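Local coordinates for protein AvrRxo1-ORF1 (Xanthomonas oryzae pv. oryzicola, PDB 4Z8T) that is a type III effector with a polynucleotide kinase domain, related to the zeta toxins, and probably phosphorylates a small-molecule or nucleotide substrate, at residues 65-70 and 152-157. Numbering follows the deposited sequence.
Sequences PTLFAL and ASIVVD
Phe-68 is hydrogen-bonded to the neighbouring strand through both of its backbone polar atoms: its N donates to Ile-154 O at 2.8 Å, and its O takes the N-H of Val-156 at 2.7 Å. The ring leans back along its own strand (chi1 -71°), which puts Ile-154 O at its edge, in the ring plane, while CG2 of Thr-66 lies above one face, toward its rim. CB of Phe-68 also meets CG2 of Val-155 at 4.2 Å. Further on, Leu-70 gives its N-H to Val-156 O in a hydrogen bond, and its CD1 reaches across to CG1 of Val-155, on the same face of the sheet as Phe-68. Strands 66-70 and 154-157 run parallel, 19° apart, with 154-157 at the edge of the chain's sheet and strand 179-185 hydrogen-bonded along the far side of 66-70. The arrangement is consistent with the core of a P-loop kinase: strand 66-71 leads into what is probably the Walker A loop, whose Lys-78 NZ makes a hydrogen bond back to Leu-70 O, and Asp-157 lies beside that loop, near a bound sulfate. Val-156 faces the other way from Phe-68, with Leu-67 and Ile-154. Its CG2 lies 3.8 Å from CD2 of Leu-67 as the two side chains cross at a slant, and Tyr-169 of helix 163-176 packs on both residues. At the start of the pairing the serine side chain stands in for a main-chain acceptor: Ser-153 OG receives the N-H of Thr-66 at 2.9 Å, bent to 135°, just ahead of the hydrogen bond from Ile-154 N to Thr-66 O.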
loop_
_atom_site.group_PDB
_atom_site.type_symbol
_atom_site.label_atom_id
_atom_site.label_comp_id
_atom_site.label_asym_id
_atom_site.label_seq_id
_atom_site.Cartn_x
_atom_site.Cartn_y
_atom_site.Cartn_z
ATOM N N PRO A 65 -19.757 3.046 37.091
ATOM C CA PRO A 65 -20.636 2.715 35.964
ATOM C C PRO A 65 -19.963 3.032 34.638
ATOM O O PRO A 65 -19.466 4.148 34.431
ATOM C CB PRO A 65 -21.858 3.611 36.195
ATOM C CG PRO A 65 -21.914 3.725 37.685
ATOM C CD PRO A 65 -20.469 3.823 38.124
ATOM N N THR A 66 -19.908 2.022 33.769
ATOM C CA THR A 66 -19.056 2.059 32.589
ATOM C C THR A 66 -19.796 1.419 31.427
ATOM O O THR A 66 -20.552 0.457 31.608
ATOM C CB THR A 66 -17.740 1.271 32.857
ATOM O OG1 THR A 66 -16.970 1.951 33.863
ATOM C CG2 THR A 66 -16.875 1.164 31.603
ATOM N N LEU A 67 -19.604 1.988 30.243
ATOM C CA LEU A 67 -19.996 1.348 28.990
ATOM C C LEU A 67 -18.710 0.804 28.389
ATOM O O LEU A 67 -17.851 1.568 27.949
ATOM C CB LEU A 67 -20.643 2.378 28.047
ATOM C CG LEU A 67 -21.329 1.935 26.744
ATOM C CD1 LEU A 67 -22.225 3.065 26.213
ATOM C CD2 LEU A 67 -20.326 1.557 25.693
ATOM N N PHE A 68 -18.551 -0.518 28.391
ATOM C CA PHE A 68 -17.393 -1.129 27.747
ATOM C C PHE A 68 -17.737 -1.323 26.281
ATOM O O PHE A 68 -18.690 -2.040 25.950
ATOM C CB PHE A 68 -17.091 -2.504 28.360
ATOM C CG PHE A 68 -16.538 -2.438 29.749
ATOM C CD1 PHE A 68 -17.392 -2.446 30.846
ATOM C CD2 PHE A 68 -15.173 -2.354 29.962
ATOM C CE1 PHE A 68 -16.886 -2.390 32.139
ATOM C CE2 PHE A 68 -14.662 -2.289 31.247
ATOM C CZ PHE A 68 -15.521 -2.304 32.340
ATOM N N ALA A 69 -16.984 -0.666 25.404
ATOM C CA ALA A 69 -17.251 -0.697 23.972
ATOM C C ALA A 69 -16.110 -1.461 23.306
ATOM O O ALA A 69 -14.942 -1.116 23.470
ATOM C CB ALA A 69 -17.343 0.737 23.418
ATOM N N LEU A 70 -16.445 -2.524 22.587
ATOM C CA LEU A 70 -15.447 -3.277 21.840
ATOM C C LEU A 70 -15.647 -2.991 20.359
ATOM O O LEU A 70 -16.514 -3.581 19.707
ATOM C CB LEU A 70 -15.598 -4.778 22.112
ATOM C CG LEU A 70 -15.718 -5.106 23.601
ATOM C CD1 LEU A 70 -15.992 -6.599 23.839
ATOM C CD2 LEU A 70 -14.456 -4.672 24.301
ATOM N N ALA A 152 -26.050 0.316 36.081
ATOM C CA ALA A 152 -25.358 -0.905 35.684
ATOM C C ALA A 152 -24.342 -0.659 34.570
ATOM O O ALA A 152 -24.647 -0.015 33.569
ATOM C CB ALA A 152 -26.373 -1.939 35.212
ATOM N N SER A 153 -23.146 -1.211 34.730
ATOM C CA SER A 153 -22.177 -1.229 33.636
ATOM C C SER A 153 -22.680 -2.173 32.558
ATOM O O SER A 153 -23.339 -3.177 32.850
ATOM C CB SER A 153 -20.812 -1.702 34.124
ATOM O OG SER A 153 -20.160 -0.672 34.854
ATOM N N ILE A 154 -22.376 -1.850 31.309
ATOM C CA ILE A 154 -22.869 -2.642 30.186
ATOM C C ILE A 154 -21.761 -2.821 29.160
ATOM O O ILE A 154 -20.772 -2.093 29.161
ATOM C CB ILE A 154 -24.117 -2.005 29.515
ATOM C CG1 ILE A 154 -23.774 -0.638 28.908
ATOM C CG2 ILE A 154 -25.260 -1.879 30.509
ATOM C CD1 ILE A 154 -24.969 0.059 28.218
ATOM N N VAL A 155 -21.939 -3.795 28.278
ATOM C CA VAL A 155 -20.941 -4.077 27.253
ATOM C C VAL A 155 -21.577 -4.005 25.884
ATOM O O VAL A 155 -22.597 -4.650 25.636
ATOM C CB VAL A 155 -20.332 -5.486 27.421
ATOM C CG1 VAL A 155 -19.205 -5.699 26.404
ATOM C CG2 VAL A 155 -19.825 -5.684 28.822
ATOM N N VAL A 156 -20.984 -3.214 24.994
ATOM C CA VAL A 156 -21.485 -3.082 23.633
ATOM C C VAL A 156 -20.457 -3.720 22.719
ATOM O O VAL A 156 -19.312 -3.286 22.639
ATOM C CB VAL A 156 -21.732 -1.614 23.245
ATOM C CG1 VAL A 156 -22.258 -1.515 21.802
ATOM C CG2 VAL A 156 -22.729 -0.986 24.201
ATOM N N ASP A 157 -20.890 -4.797 22.071
ATOM C CA ASP A 157 -20.053 -5.646 21.267
ATOM C C ASP A 157 -20.577 -5.565 19.833
ATOM O O ASP A 157 -21.362 -6.407 19.410
ATOM C CB ASP A 157 -20.220 -7.068 21.805
ATOM C CG ASP A 157 -19.332 -8.057 21.123
ATOM O OD1 ASP A 157 -18.404 -7.634 20.399
ATOM O OD2 ASP A 157 -19.560 -9.267 21.328
#